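Local coordinates for CTP:phosphocholine Cytidylyltransferase (Streptococcus pneumoniae, PDB 1JYK), which catalyses the transfer of the cytidylyl group of CTP to phosphocholine, forming CDP-choline and pyrophosphate, at residues Asn45-Leu50 with Lys82-Tyr87; Ile76-Leu81 with Val94-Asn99; Phe145-Glu150 with Ile234-Ser239; Thr153-Leu158 with Gly176-Gly181. One frame throughout, in Å; residues are numbered along the deposited sequence.

Contact 1 of 4, residues Asn45-Leu50 with Lys82-Tyr87; sequences NTPKAL and KEQFDY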
# COMPACT_ATOMS: atom_id res chain seq x y z
N ASN A 45 -7.35 -18.43 -8.92
CA ASN A 45 -6.11 -19.20 -9.00
C ASN A 45 -4.89 -18.31 -9.16
O ASN A 45 -3.79 -18.81 -9.42
CB ASN A 45 -6.15 -20.16 -10.18
CG ASN A 45 -7.18 -21.24 -10.00
OD1 ASN A 45 -8.38 -21.00 -10.15
ND2 ASN A 45 -6.73 -22.45 -9.68
N THR A 46 -5.08 -17.01 -9.03
CA THR A 46 -3.98 -16.07 -9.17
C THR A 46 -4.04 -15.03 -8.08
O THR A 46 -5.10 -14.45 -7.83
CB THR A 46 -4.04 -15.33 -10.51
OG1 THR A 46 -4.08 -16.28 -11.57
CG2 THR A 46 -2.83 -14.42 -10.67
N PRO A 47 -2.91 -14.79 -7.38
CA PRO A 47 -2.95 -13.77 -6.33
C PRO A 47 -3.17 -12.42 -7.03
O PRO A 47 -2.69 -12.22 -8.15
CB PRO A 47 -1.58 -13.89 -5.67
CG PRO A 47 -0.71 -14.55 -6.69
CD PRO A 47 -1.59 -15.43 -7.51
N LYS A 48 -3.89 -11.51 -6.39
CA LYS A 48 -4.17 -10.24 -7.05
C LYS A 48 -2.94 -9.45 -7.50
O LYS A 48 -3.00 -8.75 -8.51
CB LYS A 48 -5.09 -9.37 -6.18
CG LYS A 48 -4.47 -8.82 -4.94
CD LYS A 48 -5.54 -8.23 -4.05
CE LYS A 48 -4.94 -7.65 -2.78
NZ LYS A 48 -5.85 -6.68 -2.14
N ALA A 49 -1.82 -9.57 -6.78
CA ALA A 49 -0.60 -8.85 -7.16
C ALA A 49 -0.03 -9.37 -8.47
O ALA A 49 0.74 -8.68 -9.14
CB ALA A 49 0.45 -8.96 -6.05
N LEU A 50 -0.42 -10.59 -8.83
CA LEU A 50 0.09 -11.20 -10.06
C LEU A 50 -0.93 -11.25 -11.21
O LEU A 50 -0.67 -11.87 -12.25
CB LEU A 50 0.63 -12.60 -9.75
CG LEU A 50 1.82 -12.61 -8.76
CD1 LEU A 50 2.31 -14.04 -8.60
CD2 LEU A 50 2.95 -11.72 -9.26
N LYS A 82 1.31 -17.83 -2.39
CA LYS A 82 2.66 -17.27 -2.32
C LYS A 82 3.71 -17.89 -3.24
O LYS A 82 4.64 -17.20 -3.66
CB LYS A 82 3.16 -17.29 -0.88
CG LYS A 82 3.45 -18.67 -0.35
CD LYS A 82 3.95 -18.60 1.08
CE LYS A 82 4.39 -19.96 1.57
NZ LYS A 82 3.25 -20.90 1.57
N GLU A 83 3.55 -19.17 -3.56
CA GLU A 83 4.53 -19.84 -4.41
C GLU A 83 4.64 -19.22 -5.81
O GLU A 83 5.64 -19.41 -6.51
CB GLU A 83 4.22 -21.34 -4.52
CG GLU A 83 2.87 -21.68 -5.13
CD GLU A 83 1.71 -21.56 -4.15
OE1 GLU A 83 1.95 -21.43 -2.93
OE2 GLU A 83 0.55 -21.59 -4.62
N GLN A 84 3.63 -18.47 -6.22
CA GLN A 84 3.67 -17.84 -7.53
C GLN A 84 4.59 -16.63 -7.55
O GLN A 84 4.97 -16.15 -8.62
CB GLN A 84 2.26 -17.45 -7.98
CG GLN A 84 1.37 -18.67 -8.28
CD GLN A 84 0.04 -18.32 -8.92
OE1 GLN A 84 -0.06 -17.37 -9.71
NE2 GLN A 84 -0.99 -19.08 -8.58
N PHE A 85 4.98 -16.16 -6.37
CA PHE A 85 5.87 -14.99 -6.23
C PHE A 85 7.36 -15.34 -6.24
O PHE A 85 8.20 -14.46 -6.42
CB PHE A 85 5.58 -14.25 -4.92
CG PHE A 85 4.26 -13.53 -4.90
CD1 PHE A 85 4.18 -12.17 -5.18
CD2 PHE A 85 3.09 -14.21 -4.56
CE1 PHE A 85 2.96 -11.49 -5.13
CE2 PHE A 85 1.87 -13.55 -4.51
CZ PHE A 85 1.80 -12.19 -4.80
N ASP A 86 7.70 -16.61 -6.04
CA ASP A 86 9.09 -17.02 -5.97
C ASP A 86 10.02 -16.51 -7.06
O ASP A 86 11.13 -16.05 -6.76
CB ASP A 86 9.17 -18.54 -5.91
CG ASP A 86 8.77 -19.08 -4.55
OD1 ASP A 86 8.99 -18.38 -3.53
OD2 ASP A 86 8.24 -20.21 -4.49
N TYR A 87 9.58 -16.58 -8.31
CA TYR A 87 10.41 -16.13 -9.44
C TYR A 87 10.90 -14.68 -9.33
O TYR A 87 11.89 -14.31 -9.96
CB TYR A 87 9.64 -16.30 -10.76
CG TYR A 87 8.65 -15.19 -11.06
CD1 TYR A 87 8.91 -14.25 -12.06
CD2 TYR A 87 7.46 -15.07 -10.33
CE1 TYR A 87 8.00 -13.22 -12.34
CE2 TYR A 87 6.55 -14.06 -10.60
CZ TYR A 87 6.82 -13.13 -11.61
OH TYR A 87 5.91 -12.13 -11.88
O HOH W 1 -1.92 -17.77 -11.74
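Pro47, Ala49 and Leu50 gather round the ring of Phe85, and Gln84 beside it reaches back to the carbonyl of Asn45. Asn45-Leu50 ends the signature loop, with its Pro-Lys-Ala-Leu sequence, that follows the first strand of the Rossmann-like nucleotidyltransferase fold; Lys82-Tyr87 leads from strand 74-78 towards helix 87-92.

The apolar contacts centre on the phenyl ring. Leu50 lies over one face: its CD1 is 4.0 Å from the Phe85 centroid and only 5° off the ring normal, a CH-pi contact. Ala49 is small enough to come up at the rim, CB 3.7 Å from Phe85 CE1, while Pro47 approaches obliquely, CG 3.5 Å from Phe85 CE2. With CG of Phe85 anti to its carbonyl carbon (chi1 -70°), the ring swings in towards the loop. Ala32 of strand 27-32 touches both Ala49 and Phe85. The other branch of Leu50, CD2, meets the edge of the Tyr87 ring, whose hydroxyl is hydrogen-bonded to Glu60.

The polar contacts belong to Gln84, long enough when extended to span the gap. Its NE2 donates to Asn45 O over 2.9 Å in a nearly straight bond (167°), with the acceptor in the amide plane. A water accepts from Thr46 OG1 and donates to both Asn45 O and Gln84 OE1. Both ends of the amide are thus engaged, which fixes its flip. Lys48 turns away to a salt bridge with Asp127. Beneath the amide, Pro47 CD lies 3.3 Å from Gln84 OE1.

Contact 2 of 4, residues Ile76-Leu81 with Val94-Asn99; sequences IIVGYL and VRLVFN
Ile76, Ile77 and Val78 pair with Leu96, Val97 and Phe98 as neighbouring parallel strands, joined through helix 87-92 in a beta-alpha-beta crossover. Four backbone bonds zip the ladder, from Ile76 N to Arg95 O (2.8 Å) at one end to Asn99 N to Val78 O (2.8 Å) at the other.

Strand 74-78 is the tightly packed side. Its face with Ile76, shared by Leu96, packs under helix 87-92: Ile76 CD1 reaches Val94 CG2 at 3.9 Å, both side chains also rest on Leu88, and Leu96 CD2 lies 3.9 Å from Ile76 CB. Branched aliphatic residues suit this layer, filling it without polar groups. On the other face Ile77 and Val97 lie side by side, CD1 to CB 3.9 Å, and Ile77 touches Ser110 of helix 108-112.

Strand 95-98 is the solvent side, where Arg95 and Phe98 are exposed. With CG anti to its backbone N (chi1 -180°), Phe98 brings its ring edge against Gly79, CE2 3.8 Å from CA, and Lys82 adds a cation-pi contact. A side chain on Gly79 would crowd Asn99 O. The Asn99 amide is tied to Lys101 and Ser110. Backbone bonding therefore sets the register, while apolar packing covers both faces of strand 74-78.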
# COMPACT_ATOMS: atom_id res chain seq x y z
N ILE A 76 8.26 -7.86 -0.17
CA ILE A 76 6.89 -8.16 -0.55
C ILE A 76 6.25 -9.10 0.46
O ILE A 76 6.79 -10.17 0.75
CB ILE A 76 6.82 -8.80 -1.95
CG1 ILE A 76 7.58 -7.93 -2.95
CG2 ILE A 76 5.37 -8.98 -2.37
CD1 ILE A 76 7.57 -8.48 -4.36
N ILE A 77 5.12 -8.69 1.03
CA ILE A 77 4.40 -9.52 1.97
C ILE A 77 3.51 -10.46 1.16
O ILE A 77 2.61 -10.00 0.45
CB ILE A 77 3.52 -8.68 2.93
CG1 ILE A 77 4.33 -7.54 3.54
CG2 ILE A 77 2.95 -9.59 4.01
CD1 ILE A 77 5.66 -7.96 4.14
N VAL A 78 3.76 -11.76 1.25
CA VAL A 78 2.98 -12.74 0.51
C VAL A 78 2.23 -13.67 1.46
O VAL A 78 2.57 -13.79 2.64
CB VAL A 78 3.89 -13.60 -0.43
CG1 VAL A 78 4.64 -12.69 -1.39
CG2 VAL A 78 4.88 -14.44 0.38
N GLY A 79 1.19 -14.32 0.93
CA GLY A 79 0.40 -15.24 1.73
C GLY A 79 -0.37 -16.17 0.83
O GLY A 79 0.03 -17.31 0.59
N TYR A 80 -1.49 -15.67 0.31
CA TYR A 80 -2.35 -16.41 -0.60
C TYR A 80 -1.58 -16.75 -1.89
O TYR A 80 -1.07 -15.84 -2.55
CB TYR A 80 -3.58 -15.57 -0.93
CG TYR A 80 -4.54 -16.21 -1.89
CD1 TYR A 80 -4.86 -15.58 -3.10
CD2 TYR A 80 -5.14 -17.43 -1.60
CE1 TYR A 80 -5.76 -16.15 -3.99
CE2 TYR A 80 -6.05 -18.01 -2.48
CZ TYR A 80 -6.35 -17.37 -3.68
OH TYR A 80 -7.23 -17.94 -4.56
N LEU A 81 -1.49 -18.04 -2.22
CA LEU A 81 -0.78 -18.51 -3.42
C LEU A 81 0.64 -17.94 -3.53
O LEU A 81 1.13 -17.64 -4.63
CB LEU A 81 -1.58 -18.16 -4.69
CG LEU A 81 -3.04 -18.64 -4.75
CD1 LEU A 81 -3.72 -18.13 -6.00
CD2 LEU A 81 -3.07 -20.16 -4.71
N VAL A 94 14.04 -9.00 -5.00
CA VAL A 94 13.14 -8.66 -3.90
C VAL A 94 13.20 -9.70 -2.79
O VAL A 94 13.67 -10.82 -2.99
CB VAL A 94 11.68 -8.54 -4.38
CG1 VAL A 94 11.58 -7.52 -5.50
CG2 VAL A 94 11.17 -9.91 -4.83
N ARG A 95 12.72 -9.32 -1.61
CA ARG A 95 12.67 -10.23 -0.48
C ARG A 95 11.20 -10.57 -0.26
O ARG A 95 10.35 -9.68 -0.34
CB ARG A 95 13.25 -9.58 0.77
CG ARG A 95 14.77 -9.61 0.87
CD ARG A 95 15.22 -9.21 2.27
NE ARG A 95 15.00 -7.79 2.54
CZ ARG A 95 15.19 -7.21 3.73
NH1 ARG A 95 15.61 -7.94 4.76
NH2 ARG A 95 14.98 -5.91 3.88
N LEU A 96 10.90 -11.83 0.00
CA LEU A 96 9.52 -12.23 0.24
C LEU A 96 9.33 -12.57 1.71
O LEU A 96 10.17 -13.25 2.29
CB LEU A 96 9.15 -13.45 -0.63
CG LEU A 96 9.38 -13.33 -2.15
CD1 LEU A 96 8.95 -14.61 -2.84
CD2 LEU A 96 8.60 -12.14 -2.70
N VAL A 97 8.25 -12.07 2.30
CA VAL A 97 7.95 -12.35 3.71
C VAL A 97 6.56 -12.98 3.79
O VAL A 97 5.56 -12.37 3.41
CB VAL A 97 7.99 -11.06 4.55
CG1 VAL A 97 7.64 -11.38 6.00
CG2 VAL A 97 9.37 -10.45 4.47
N PHE A 98 6.52 -14.22 4.28
CA PHE A 98 5.28 -14.97 4.39
C PHE A 98 4.41 -14.59 5.58
O PHE A 98 4.86 -14.59 6.72
CB PHE A 98 5.59 -16.47 4.44
CG PHE A 98 4.38 -17.35 4.55
CD1 PHE A 98 4.42 -18.52 5.29
CD2 PHE A 98 3.19 -17.01 3.91
CE1 PHE A 98 3.31 -19.35 5.39
CE2 PHE A 98 2.06 -17.83 4.00
CZ PHE A 98 2.12 -19.00 4.74
N ASN A 99 3.15 -14.25 5.30
CA ASN A 99 2.19 -13.91 6.33
C ASN A 99 1.17 -15.04 6.36
O ASN A 99 0.25 -15.08 5.53
CB ASN A 99 1.49 -12.59 6.00
CG ASN A 99 0.33 -12.29 6.94
OD1 ASN A 99 0.08 -13.05 7.87
ND2 ASN A 99 -0.37 -11.19 6.69

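Contact 3 of 4, residues Phe145-Glu150 with Ile234-Ser239; sequences FSVYRE and IYEIDS
Glu236 OE2 is approached by two nitrogens of one arginine: Arg149 NH2 at 3.0 Å, the closest approach of this salt bridge, and Arg149 NE at 3.1 Å. Glu236 OE1 lies a little farther from the same pair. All four hydrogen bonds are weak: the guanidinium and carboxylate planes stand 82° apart and the N-H groups do not aim squarely at the oxygens, so the attraction is probably more electrostatic than directional. Both chains bend at chi2 (-58° in Arg149, 78° in Glu236), which brings the charged ends together from opposite directions.

Other groups hold the guanidinium. Its NH1 donates to Tyr148 O over 2.8 Å and also to Gly231 O. Ile234 O lies at the edge close to NH2, but the angle is too poor for a hydrogen bond. Val147 CG2 covers one face, 3.6 Å above the plane, and sits 3.5 Å from Glu236 OE2. A beta-branched valine suits this place: CG2 covers one side of the ion pair, and CG1 packs 4.2 Å from Ile234 CB. Ile234 N is buried here without a partner.

Strand 234-236 pairs with strand 128-130, and just beyond it Ser239 caps helix 240-250. The contact is thus a charged side-chain tie between strand 142-149, in the central mixed sheet of the nucleotidyltransferase fold, and the small antiparallel sheet beside it.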
# COMPACT_ATOMS: atom_id res chain seq x y z
N PHE A 145 0.36 9.73 -0.89
CA PHE A 145 0.18 10.16 -2.28
C PHE A 145 -1.30 9.88 -2.52
O PHE A 145 -1.72 8.73 -2.61
CB PHE A 145 1.08 9.35 -3.20
CG PHE A 145 2.53 9.65 -3.01
CD1 PHE A 145 3.20 10.52 -3.87
CD2 PHE A 145 3.23 9.12 -1.93
CE1 PHE A 145 4.54 10.86 -3.66
CE2 PHE A 145 4.56 9.45 -1.71
CZ PHE A 145 5.22 10.33 -2.58
N SER A 146 -2.08 10.96 -2.60
CA SER A 146 -3.54 10.87 -2.72
C SER A 146 -4.23 11.36 -3.99
O SER A 146 -3.95 12.46 -4.48
CB SER A 146 -4.16 11.60 -1.53
OG SER A 146 -5.57 11.59 -1.61
N VAL A 147 -5.14 10.55 -4.51
CA VAL A 147 -5.92 10.93 -5.69
C VAL A 147 -7.31 11.30 -5.18
O VAL A 147 -7.75 10.81 -4.13
CB VAL A 147 -6.07 9.76 -6.71
CG1 VAL A 147 -4.73 9.47 -7.39
CG2 VAL A 147 -6.60 8.52 -6.02
N TYR A 148 -8.00 12.16 -5.91
CA TYR A 148 -9.35 12.56 -5.54
C TYR A 148 -10.34 11.57 -6.16
O TYR A 148 -10.20 11.18 -7.32
CB TYR A 148 -9.65 13.98 -6.05
CG TYR A 148 -11.09 14.42 -5.89
CD1 TYR A 148 -11.54 15.01 -4.70
CD2 TYR A 148 -12.01 14.24 -6.92
CE1 TYR A 148 -12.87 15.41 -4.55
CE2 TYR A 148 -13.34 14.64 -6.78
CZ TYR A 148 -13.76 15.22 -5.60
OH TYR A 148 -15.07 15.62 -5.46
N ARG A 149 -11.35 11.16 -5.39
CA ARG A 149 -12.35 10.22 -5.88
C ARG A 149 -13.75 10.63 -5.44
O ARG A 149 -13.94 11.28 -4.41
CB ARG A 149 -12.07 8.82 -5.35
CG ARG A 149 -10.86 8.15 -5.94
CD ARG A 149 -10.98 8.05 -7.45
NE ARG A 149 -9.81 7.39 -8.03
CZ ARG A 149 -8.90 8.00 -8.79
NH1 ARG A 149 -9.02 9.30 -9.07
NH2 ARG A 149 -7.87 7.31 -9.29
N GLU A 150 -14.74 10.24 -6.25
CA GLU A 150 -16.15 10.51 -5.97
C GLU A 150 -16.91 9.19 -5.95
O GLU A 150 -16.38 8.15 -6.35
CB GLU A 150 -16.72 11.44 -7.04
CG GLU A 150 -16.09 12.81 -7.03
CD GLU A 150 -16.77 13.78 -7.98
OE1 GLU A 150 -16.68 15.01 -7.73
OE2 GLU A 150 -17.38 13.32 -8.96
N ILE A 234 -3.00 6.92 -10.16
CA ILE A 234 -3.17 5.58 -9.60
C ILE A 234 -4.52 5.09 -10.08
O ILE A 234 -5.51 5.81 -10.01
CB ILE A 234 -3.17 5.61 -8.05
CG1 ILE A 234 -1.78 5.93 -7.52
CG2 ILE A 234 -3.64 4.27 -7.50
CD1 ILE A 234 -1.75 6.32 -6.06
N TYR A 235 -4.57 3.87 -10.59
CA TYR A 235 -5.82 3.31 -11.05
C TYR A 235 -6.14 2.12 -10.16
O TYR A 235 -5.42 1.13 -10.18
CB TYR A 235 -5.70 2.86 -12.50
CG TYR A 235 -7.00 2.37 -13.10
CD1 TYR A 235 -7.63 3.07 -14.12
CD2 TYR A 235 -7.57 1.17 -12.67
CE1 TYR A 235 -8.80 2.59 -14.71
CE2 TYR A 235 -8.74 0.69 -13.24
CZ TYR A 235 -9.34 1.40 -14.27
OH TYR A 235 -10.49 0.92 -14.86
N GLU A 236 -7.21 2.25 -9.38
CA GLU A 236 -7.62 1.20 -8.46
C GLU A 236 -8.34 0.06 -9.15
O GLU A 236 -9.22 0.28 -9.97
CB GLU A 236 -8.56 1.77 -7.40
CG GLU A 236 -8.04 3.01 -6.71
CD GLU A 236 -8.18 4.27 -7.55
OE1 GLU A 236 -8.69 4.19 -8.70
OE2 GLU A 236 -7.77 5.34 -7.06
N ILE A 237 -7.95 -1.17 -8.81
CA ILE A 237 -8.60 -2.34 -9.36
C ILE A 237 -9.35 -2.96 -8.19
O ILE A 237 -8.80 -3.75 -7.43
CB ILE A 237 -7.57 -3.34 -9.94
CG1 ILE A 237 -6.66 -2.61 -10.93
CG2 ILE A 237 -8.30 -4.49 -10.64
CD1 ILE A 237 -5.78 -3.51 -11.76
N ASP A 238 -10.62 -2.57 -8.04
CA ASP A 238 -11.45 -3.05 -6.95
C ASP A 238 -12.44 -4.12 -7.36
O ASP A 238 -13.13 -4.68 -6.51
CB ASP A 238 -12.22 -1.88 -6.33
CG ASP A 238 -11.33 -0.91 -5.57
OD1 ASP A 238 -10.29 -1.35 -5.04
OD2 ASP A 238 -11.67 0.29 -5.51
N SER A 239 -12.51 -4.40 -8.65
CA SER A 239 -13.44 -5.41 -9.16
C SER A 239 -12.94 -5.88 -10.51
O SER A 239 -12.07 -5.24 -11.11
CB SER A 239 -14.83 -4.81 -9.34
OG SER A 239 -14.82 -3.83 -10.37

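Contact 4 of 4, residues Thr153-Leu158 with Gly176-Gly181; sequences TNEWFL and GRILSG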
# COMPACT_ATOMS: atom_id res chain seq x y z
N THR A 153 -16.73 4.36 -1.71
CA THR A 153 -17.33 3.31 -0.91
C THR A 153 -16.26 2.72 -0.02
O THR A 153 -15.27 2.17 -0.50
CB THR A 153 -17.92 2.21 -1.80
OG1 THR A 153 -19.27 2.55 -2.14
CG2 THR A 153 -17.90 0.87 -1.09
N ASN A 154 -16.44 2.86 1.28
CA ASN A 154 -15.49 2.32 2.24
C ASN A 154 -14.07 2.87 2.17
O ASN A 154 -13.14 2.23 2.64
CB ASN A 154 -15.45 0.80 2.11
CG ASN A 154 -16.77 0.15 2.45
OD1 ASN A 154 -17.18 -0.83 1.82
ND2 ASN A 154 -17.45 0.69 3.46
N GLU A 155 -13.89 4.04 1.57
CA GLU A 155 -12.56 4.63 1.49
C GLU A 155 -12.33 5.46 2.73
O GLU A 155 -13.27 5.75 3.46
CB GLU A 155 -12.44 5.53 0.26
CG GLU A 155 -13.00 4.94 -1.00
CD GLU A 155 -12.07 3.94 -1.62
OE1 GLU A 155 -12.50 3.21 -2.54
OE2 GLU A 155 -10.90 3.88 -1.19
N TRP A 156 -11.08 5.84 2.97
CA TRP A 156 -10.74 6.70 4.10
C TRP A 156 -10.23 7.99 3.48
O TRP A 156 -9.55 7.97 2.45
CB TRP A 156 -9.66 6.08 4.98
CG TRP A 156 -10.15 4.96 5.87
CD1 TRP A 156 -11.38 4.35 5.82
CD2 TRP A 156 -9.42 4.31 6.91
NE1 TRP A 156 -11.45 3.35 6.76
CE2 TRP A 156 -10.26 3.30 7.45
CE3 TRP A 156 -8.13 4.47 7.43
CZ2 TRP A 156 -9.84 2.46 8.49
CZ3 TRP A 156 -7.72 3.63 8.48
CH2 TRP A 156 -8.58 2.64 8.99
N PHE A 157 -10.56 9.12 4.09
CA PHE A 157 -10.17 10.41 3.54
C PHE A 157 -9.19 11.21 4.39
O PHE A 157 -9.13 11.07 5.61
CB PHE A 157 -11.42 11.24 3.27
CG PHE A 157 -12.44 10.52 2.45
CD1 PHE A 157 -12.52 10.74 1.07
CD2 PHE A 157 -13.30 9.61 3.03
CE1 PHE A 157 -13.45 10.04 0.29
CE2 PHE A 157 -14.23 8.91 2.27
CZ PHE A 157 -14.30 9.12 0.89
N LEU A 158 -8.44 12.07 3.71
CA LEU A 158 -7.44 12.92 4.34
C LEU A 158 -7.96 14.33 4.61
O LEU A 158 -8.44 15.01 3.71
CB LEU A 158 -6.20 12.99 3.44
CG LEU A 158 -5.48 11.66 3.19
CD1 LEU A 158 -4.69 11.73 1.88
CD2 LEU A 158 -4.56 11.35 4.36
N GLY A 176 -13.64 12.88 -2.05
CA GLY A 176 -12.51 13.55 -1.43
C GLY A 176 -11.17 12.90 -1.76
O GLY A 176 -11.10 12.01 -2.60
N ARG A 177 -10.12 13.37 -1.09
CA ARG A 177 -8.77 12.85 -1.25
C ARG A 177 -8.67 11.62 -0.36
O ARG A 177 -8.70 11.70 0.87
CB ARG A 177 -7.75 13.90 -0.84
CG ARG A 177 -7.65 15.08 -1.80
CD ARG A 177 -6.80 14.71 -2.99
NE ARG A 177 -6.84 15.73 -4.02
CZ ARG A 177 -6.10 15.72 -5.12
NH1 ARG A 177 -5.24 14.73 -5.34
NH2 ARG A 177 -6.21 16.71 -6.00
N ILE A 178 -8.53 10.46 -0.99
CA ILE A 178 -8.48 9.20 -0.25
C ILE A 178 -7.09 8.63 -0.03
O ILE A 178 -6.11 9.06 -0.66
CB ILE A 178 -9.32 8.13 -0.99
CG1 ILE A 178 -8.74 7.88 -2.39
CG2 ILE A 178 -10.77 8.60 -1.14
CD1 ILE A 178 -9.19 6.59 -3.04
N LEU A 179 -7.00 7.69 0.89
CA LEU A 179 -5.75 6.97 1.14
C LEU A 179 -5.78 6.12 -0.13
O LEU A 179 -6.71 5.33 -0.33
CB LEU A 179 -5.86 6.10 2.39
CG LEU A 179 -5.34 6.79 3.65
CD1 LEU A 179 -6.16 8.04 3.91
CD2 LEU A 179 -5.41 5.84 4.84
N SER A 180 -4.78 6.29 -0.99
CA SER A 180 -4.76 5.61 -2.28
C SER A 180 -3.89 4.38 -2.50
O SER A 180 -3.89 3.83 -3.60
CB SER A 180 -4.44 6.65 -3.36
OG SER A 180 -5.16 7.84 -3.13
N GLY A 181 -3.15 3.95 -1.49
CA GLY A 181 -2.33 2.77 -1.68
C GLY A 181 -0.85 3.02 -1.88
O GLY A 181 -0.10 2.09 -2.17
O HOH W 2 -9.16 4.73 1.03
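Ile178 is wedged against Glu155, Trp156 and Phe157 where the two chains meet at a single beta bridge, Phe157 with Ile178. Its CB lies 3.5 Å from Trp156 O. From there the side chain divides: CG2, anti to the carbonyl carbon, presses on the Phe157 ring at 3.4 Å from CE1, approaching obliquely, whereas CG1 takes the position between N and C (chi1 62°) and carries CD1 to Glu155, 3.7 Å from OE2. A beta-branched residue can thus serve an aromatic ring and the end of a bent glutamate at once.

Measured end to end, the touching parts 155-158 and 176-179 run 97° apart, so they touch briefly instead of forming a long ladder. Leu179 N donates to Trp156 O (3.0 Å), and Leu158 N to Arg177 O (2.9 Å). Gly176, having no side chain, lets the Phe157 ring lie close to the backbone; its phi of 145° would also jam a CB against the preceding carbonyl.

Leu179 packs with both branches: CD1 meets Leu158 CD2 at 3.7 Å, and CD2 meets Trp156 CE3 at 4.0 Å. Tyr144 of strand 142-149 touches both Leu158 and Leu179.

A polar link comes from a water that accepts from Trp156 N and donates to Glu155 OE2 and Leu179 O. Strand 157-160, paired with 166-170, is in this way pinned to the chain that runs on from strand 176-177 at the main sheet. Two direct bonds and one three-way water thus provide partners for Trp156 N and O, Arg177 O, Leu158 N, and Leu179 N and O, while apolar side chains close round them.

In the fold
Contacts 1 and 2 form one continuous region, their segments alternating along the chain and touching where Phe85 packs on Val78 and Lys82 on Phe98. Contacts 3 and 4 lie across the chain's centre from contact 2, about 24 to 25 Å away between centres, yet reach the same mixed sheet. They meet through Ser146, which bonds Arg177 and Ile178, and contact 4 nests within the loop that contact 3 closes. Contacts 2 and 3 are buried; contacts 1 and 4 are partly buried, each with a bridging water. Chemistry follows place: backbone ladder in contact 2, apolar cluster round one phenyl ring with a glutamine amide in contact 1, weakly bonded ion pair covered on one side by valine in contact 3, single bridge with leucines in contact 4.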